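Putative uncharacterized protein (Emericella nidulans, PDB 3PGB) is a copper amine oxidase that carries a topaquinone cofactor and probably oxidises primary amines, as other members of its family do. Local coordinates at residues S196-N208 with F290-P304. Residues are numbered along the deposited sequence; the frame is centred on the assembly and turned at random.
Sequences SASIADITLDLWN and FRKAYWSPGFVKLKP
Asp205 of helix 200-207 binds Tyr294 and Lys301 where this helix packs against helix 287-294 and the loop that follows. Tyr294 is on the helix and Lys301 on the loop. Both helices lie on the antiparallel sheet of an alpha+beta domain, consistent with the N3 domain of copper amine oxidases, away from the copper site. The axes of the segments 200-207 and 290-294 run 36° apart. Asp205 OD2 accepts two bonds. Lys301 NZ, at the end of an extended chain, meets the syn lone pair of Asp205 OD2 at 2.7 Å in a salt bridge. Tyr294 OH donates to Asp205 OD2 at 2.8 Å from the anti side, with the ring nearly perpendicular to the carboxylate. Asp201 makes the second salt bridge. Arg291 NH2 lies 2.6 Å from Asp201 OD2 and also donates to Asp201 OD1, which lies in the guanidinium plane. A bend at chi3 (91°) turns the Arg291 guanidinium toward Asp201; NE also makes a weak bond to Ser198 O. Trp295 NE1 gives another weak bond to Asp201 OD2. Between the two acidic residues in sequence, Ile202 CG2 sits 3.7 Å from the centroid of the Tyr294 ring, a CH-pi contact. Ile202 CD1 reaches Phe290 CE1. Pro304 CB packs against Trp207 CD1. One water donates to both Leu206 O and Leu302 O. Another donates to Leu302 O and accepts from Trp207 NE1 at 2.9 Å, in the indole plane.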
loop_
_atom_site.group_PDB
_atom_site.type_symbol
_atom_site.label_atom_id
_atom_site.label_comp_id
_atom_site.label_asym_id
_atom_site.label_seq_id
_atom_site.Cartn_x
_atom_site.Cartn_y
_atom_site.Cartn_z
ATOM N N SER A 196 -17.174 26.318 36.851
ATOM C CA SER A 196 -15.723 26.410 36.916
ATOM C C SER A 196 -15.267 27.433 37.955
ATOM O O SER A 196 -14.273 27.215 38.637
ATOM C CB SER A 196 -15.136 26.756 35.550
ATOM O OG SER A 196 -13.733 26.919 35.653
ATOM N N ALA A 197 -15.989 28.545 38.066
ATOM C CA ALA A 197 -15.713 29.547 39.108
ATOM C C ALA A 197 -15.940 28.969 40.506
ATOM O O ALA A 197 -15.332 29.417 41.473
ATOM C CB ALA A 197 -16.567 30.801 38.902
ATOM N N SER A 198 -16.821 27.975 40.596
ATOM C CA SER A 198 -17.053 27.225 41.832
ATOM C C SER A 198 -15.791 26.488 42.319
ATOM O O SER A 198 -15.642 26.229 43.515
ATOM C CB SER A 198 -18.187 26.213 41.622
ATOM O OG SER A 198 -18.818 25.895 42.842
ATOM N N ILE A 199 -14.908 26.138 41.379
ATOM C CA ILE A 199 -13.659 25.438 41.682
ATOM C C ILE A 199 -12.440 26.175 41.116
ATOM O O ILE A 199 -11.429 25.548 40.782
ATOM C CB ILE A 199 -13.698 23.976 41.161
ATOM C CG1 ILE A 199 -13.786 23.918 39.636
ATOM C CG2 ILE A 199 -14.889 23.241 41.749
ATOM C CD1 ILE A 199 -13.427 22.559 39.079
ATOM N N ALA A 200 -12.527 27.502 41.028
ATOM C CA ALA A 200 -11.427 28.315 40.504
ATOM C C ALA A 200 -10.179 28.186 41.370
ATOM O O ALA A 200 -9.059 28.119 40.858
ATOM C CB ALA A 200 -11.836 29.763 40.413
ATOM N N ASP A 201 -10.376 28.162 42.685
ATOM C CA ASP A 201 -9.269 27.958 43.615
ATOM C C ASP A 201 -8.595 26.603 43.376
ATOM O O ASP A 201 -7.378 26.479 43.519
ATOM C CB ASP A 201 -9.755 28.069 45.065
ATOM C CG ASP A 201 -10.734 26.973 45.439
ATOM O OD1 ASP A 201 -11.672 26.710 44.649
ATOM O OD2 ASP A 201 -10.571 26.370 46.524
ATOM N N ILE A 202 -9.393 25.601 43.012
ATOM C CA ILE A 202 -8.884 24.256 42.752
ATOM C C ILE A 202 -8.127 24.180 41.430
ATOM O O ILE A 202 -7.069 23.564 41.372
ATOM C CB ILE A 202 -10.007 23.199 42.767
ATOM C CG1 ILE A 202 -10.558 23.047 44.190
ATOM C CG2 ILE A 202 -9.486 21.859 42.257
ATOM C CD1 ILE A 202 -11.732 22.096 44.295
ATOM N N THR A 203 -8.653 24.816 40.384
ATOM C CA THR A 203 -7.974 24.822 39.079
ATOM C C THR A 203 -6.694 25.651 39.110
ATOM O O THR A 203 -5.801 25.438 38.295
ATOM C CB THR A 203 -8.890 25.303 37.917
ATOM O OG1 THR A 203 -9.186 26.703 38.047
ATOM C CG2 THR A 203 -10.181 24.493 37.882
ATOM N N LEU A 204 -6.612 26.592 40.049
ATOM C CA LEU A 204 -5.391 27.375 40.271
ATOM C C LEU A 204 -4.330 26.530 40.965
ATOM O O LEU A 204 -3.148 26.612 40.636
ATOM C CB LEU A 204 -5.685 28.623 41.120
ATOM C CG LEU A 204 -5.938 29.934 40.370
ATOM C CD1 LEU A 204 -6.531 30.980 41.308
ATOM C CD2 LEU A 204 -4.642 30.440 39.737
ATOM N N ASP A 205 -4.759 25.729 41.935
ATOM C CA ASP A 205 -3.845 24.881 42.699
ATOM C C ASP A 205 -3.337 23.694 41.871
ATOM O O ASP A 205 -2.226 23.203 42.080
ATOM C CB ASP A 205 -4.542 24.364 43.957
ATOM C CG ASP A 205 -3.573 23.766 44.953
ATOM O OD1 ASP A 205 -2.639 24.484 45.362
ATOM O OD2 ASP A 205 -3.748 22.586 45.333
ATOM N N LEU A 206 -4.158 23.250 40.927
ATOM C CA LEU A 206 -3.886 22.035 40.178
ATOM C C LEU A 206 -2.952 22.349 39.017
ATOM O O LEU A 206 -1.989 21.619 38.778
ATOM C CB LEU A 206 -5.211 21.431 39.683
ATOM C CG LEU A 206 -5.474 19.921 39.749
ATOM C CD1 LEU A 206 -4.842 19.259 40.956
ATOM C CD2 LEU A 206 -6.982 19.688 39.764
ATOM N N TRP A 207 -3.232 23.446 38.308
ATOM C CA TRP A 207 -2.519 23.788 37.073
ATOM C C TRP A 207 -2.180 25.281 36.889
ATOM O O TRP A 207 -1.865 25.701 35.772
ATOM C CB TRP A 207 -3.355 23.357 35.869
ATOM C CG TRP A 207 -4.118 22.084 36.028
ATOM C CD1 TRP A 207 -3.605 20.831 36.208
ATOM C CD2 TRP A 207 -5.537 21.935 35.985
ATOM N NE1 TRP A 207 -4.620 19.912 36.291
ATOM C CE2 TRP A 207 -5.818 20.563 36.158
ATOM C CE3 TRP A 207 -6.600 22.827 35.826
ATOM C CZ2 TRP A 207 -7.125 20.063 36.172
ATOM C CZ3 TRP A 207 -7.900 22.329 35.837
ATOM C CH2 TRP A 207 -8.147 20.961 36.011
ATOM N N ASN A 208 -2.229 26.073 37.965
ATOM C CA ASN A 208 -2.030 27.536 37.887
ATOM C C ASN A 208 -2.899 28.188 36.810
ATOM O O ASN A 208 -2.437 29.065 36.088
ATOM C CB ASN A 208 -0.545 27.891 37.663
ATOM C CG ASN A 208 0.344 27.528 38.852
ATOM O OD1 ASN A 208 -0.130 27.376 39.980
ATOM N ND2 ASN A 208 1.645 27.398 38.601
ATOM N N PHE A 290 -16.503 16.899 46.047
ATOM C CA PHE A 290 -15.202 17.029 45.387
ATOM C C PHE A 290 -14.303 18.022 46.115
ATOM O O PHE A 290 -13.129 17.742 46.351
ATOM C CB PHE A 290 -15.370 17.466 43.929
ATOM C CG PHE A 290 -14.067 17.697 43.213
ATOM C CD1 PHE A 290 -13.725 18.960 42.751
ATOM C CD2 PHE A 290 -13.176 16.647 43.010
ATOM C CE1 PHE A 290 -12.526 19.174 42.097
ATOM C CE2 PHE A 290 -11.969 16.854 42.355
ATOM C CZ PHE A 290 -11.646 18.121 41.897
ATOM N N ARG A 291 -14.857 19.178 46.464
ATOM C CA ARG A 291 -14.091 20.218 47.157
ATOM C C ARG A 291 -13.542 19.729 48.495
ATOM O O ARG A 291 -12.384 19.992 48.821
ATOM C CB ARG A 291 -14.934 21.479 47.378
ATOM C CG ARG A 291 -15.308 22.223 46.102
ATOM C CD ARG A 291 -15.802 23.644 46.382
ATOM N NE ARG A 291 -14.689 24.595 46.353
ATOM C CZ ARG A 291 -13.990 25.003 47.412
ATOM N NH1 ARG A 291 -14.273 24.581 48.646
ATOM N NH2 ARG A 291 -12.994 25.860 47.236
ATOM N N LYS A 292 -14.371 19.023 49.264
ATOM C CA LYS A 292 -13.940 18.456 50.549
ATOM C C LYS A 292 -12.839 17.417 50.347
ATOM O O LYS A 292 -11.876 17.374 51.107
ATOM C CB LYS A 292 -15.120 17.830 51.306
ATOM N N ALA A 293 -12.984 16.590 49.315
ATOM C CA ALA A 293 -11.993 15.568 49.005
ATOM C C ALA A 293 -10.673 16.185 48.555
ATOM O O ALA A 293 -9.612 15.779 49.027
ATOM C CB ALA A 293 -12.522 14.618 47.944
ATOM N N TYR A 294 -10.744 17.167 47.654
ATOM C CA TYR A 294 -9.546 17.811 47.110
ATOM C C TYR A 294 -8.631 18.332 48.213
ATOM O O TYR A 294 -7.462 17.939 48.300
ATOM C CB TYR A 294 -9.918 18.965 46.170
ATOM C CG TYR A 294 -8.716 19.568 45.478
ATOM C CD1 TYR A 294 -8.119 20.724 45.959
ATOM C CD2 TYR A 294 -8.157 18.955 44.357
ATOM C CE1 TYR A 294 -7.004 21.270 45.331
ATOM C CE2 TYR A 294 -7.045 19.484 43.725
ATOM C CZ TYR A 294 -6.474 20.641 44.215
ATOM O OH TYR A 294 -5.370 21.169 43.596
ATOM N N TRP A 295 -9.177 19.202 49.059
ATOM C CA TRP A 295 -8.401 19.858 50.117
ATOM C C TRP A 295 -8.151 18.993 51.369
ATOM O O TRP A 295 -7.533 19.465 52.324
ATOM C CB TRP A 295 -9.065 21.178 50.532
ATOM C CG TRP A 295 -9.159 22.194 49.432
ATOM C CD1 TRP A 295 -10.291 22.602 48.789
ATOM C CD2 TRP A 295 -8.078 22.934 48.852
ATOM N NE1 TRP A 295 -9.981 23.550 47.846
ATOM C CE2 TRP A 295 -8.630 23.771 47.863
ATOM C CE3 TRP A 295 -6.696 22.968 49.070
ATOM C CZ2 TRP A 295 -7.851 24.638 47.094
ATOM C CZ3 TRP A 295 -5.918 23.832 48.301
ATOM C CH2 TRP A 295 -6.501 24.654 47.327
ATOM N N SER A 296 -8.618 17.744 51.374
ATOM C CA SER A 296 -8.265 16.807 52.444
ATOM C C SER A 296 -6.784 16.433 52.379
ATOM O O SER A 296 -6.198 16.408 51.292
ATOM C CB SER A 296 -9.088 15.523 52.350
ATOM O OG SER A 296 -10.453 15.780 52.602
ATOM N N PRO A 297 -6.172 16.133 53.540
ATOM C CA PRO A 297 -4.802 15.626 53.504
ATOM C C PRO A 297 -4.733 14.273 52.811
ATOM O O PRO A 297 -5.648 13.465 52.963
ATOM C CB PRO A 297 -4.418 15.506 54.987
ATOM C CG PRO A 297 -5.701 15.591 55.747
ATOM C CD PRO A 297 -6.639 16.385 54.915
ATOM N N GLY A 298 -3.668 14.049 52.041
ATOM C CA GLY A 298 -3.465 12.780 51.333
ATOM C C GLY A 298 -4.036 12.722 49.921
ATOM O O GLY A 298 -3.835 11.732 49.205
ATOM N N PHE A 299 -4.738 13.776 49.506
ATOM C CA PHE A 299 -5.360 13.809 48.183
ATOM C C PHE A 299 -4.310 13.877 47.080
ATOM O O PHE A 299 -3.408 14.712 47.121
ATOM C CB PHE A 299 -6.301 15.001 48.068
ATOM C CG PHE A 299 -7.090 15.027 46.795
ATOM C CD1 PHE A 299 -8.313 14.380 46.710
ATOM C CD2 PHE A 299 -6.614 15.703 45.685
ATOM C CE1 PHE A 299 -9.052 14.410 45.539
ATOM C CE2 PHE A 299 -7.337 15.732 44.513
ATOM C CZ PHE A 299 -8.561 15.089 44.436
ATOM N N VAL A 300 -4.449 13.000 46.091
ATOM C CA VAL A 300 -3.484 12.896 45.005
ATOM C C VAL A 300 -3.768 13.947 43.934
ATOM O O VAL A 300 -4.828 13.941 43.306
ATOM C CB VAL A 300 -3.497 11.487 44.380
ATOM C CG1 VAL A 300 -2.622 11.439 43.143
ATOM C CG2 VAL A 300 -3.035 10.460 45.404
ATOM N N LYS A 301 -2.809 14.850 43.747
ATOM C CA LYS A 301 -2.899 15.900 42.745
ATOM C C LYS A 301 -1.973 15.516 41.613
ATOM O O LYS A 301 -0.795 15.255 41.851
ATOM C CB LYS A 301 -2.475 17.242 43.337
ATOM C CG LYS A 301 -3.349 17.699 44.492
ATOM C CD LYS A 301 -2.810 18.970 45.148
ATOM C CE LYS A 301 -3.699 19.405 46.310
ATOM N NZ LYS A 301 -3.159 20.564 47.076
ATOM N N LEU A 302 -2.503 15.468 40.393
ATOM C CA LEU A 302 -1.729 15.032 39.228
ATOM C C LEU A 302 -1.372 16.206 38.310
ATOM O O LEU A 302 -2.125 17.176 38.198
ATOM C CB LEU A 302 -2.499 13.955 38.457
ATOM C CG LEU A 302 -2.840 12.696 39.260
ATOM C CD1 LEU A 302 -3.700 11.743 38.443
ATOM C CD2 LEU A 302 -1.577 11.994 39.745
ATOM N N LYS A 303 -0.224 16.089 37.647
ATOM C CA LYS A 303 0.378 17.201 36.909
ATOM C C LYS A 303 -0.336 17.520 35.587
ATOM O O LYS A 303 -0.887 16.630 34.943
ATOM C CB LYS A 303 1.856 16.899 36.615
ATOM C CG LYS A 303 2.761 16.735 37.846
ATOM C CD LYS A 303 4.121 16.142 37.426
ATOM C CE LYS A 303 4.963 15.635 38.609
ATOM N NZ LYS A 303 5.770 16.718 39.246
ATOM N N PRO A 304 -0.308 18.797 35.170
ATOM C CA PRO A 304 -0.855 19.184 33.879
ATOM C C PRO A 304 0.054 18.832 32.707
ATOM O O PRO A 304 1.246 18.572 32.888
ATOM C CB PRO A 304 -0.923 20.701 33.981
ATOM C CG PRO A 304 0.199 21.048 34.852
ATOM C CD PRO A 304 0.281 19.950 35.869
HETATM O O HOH W 1 -1.097 19.258 39.583
HETATM O O HOH W 2 -4.613 17.000 36.451
#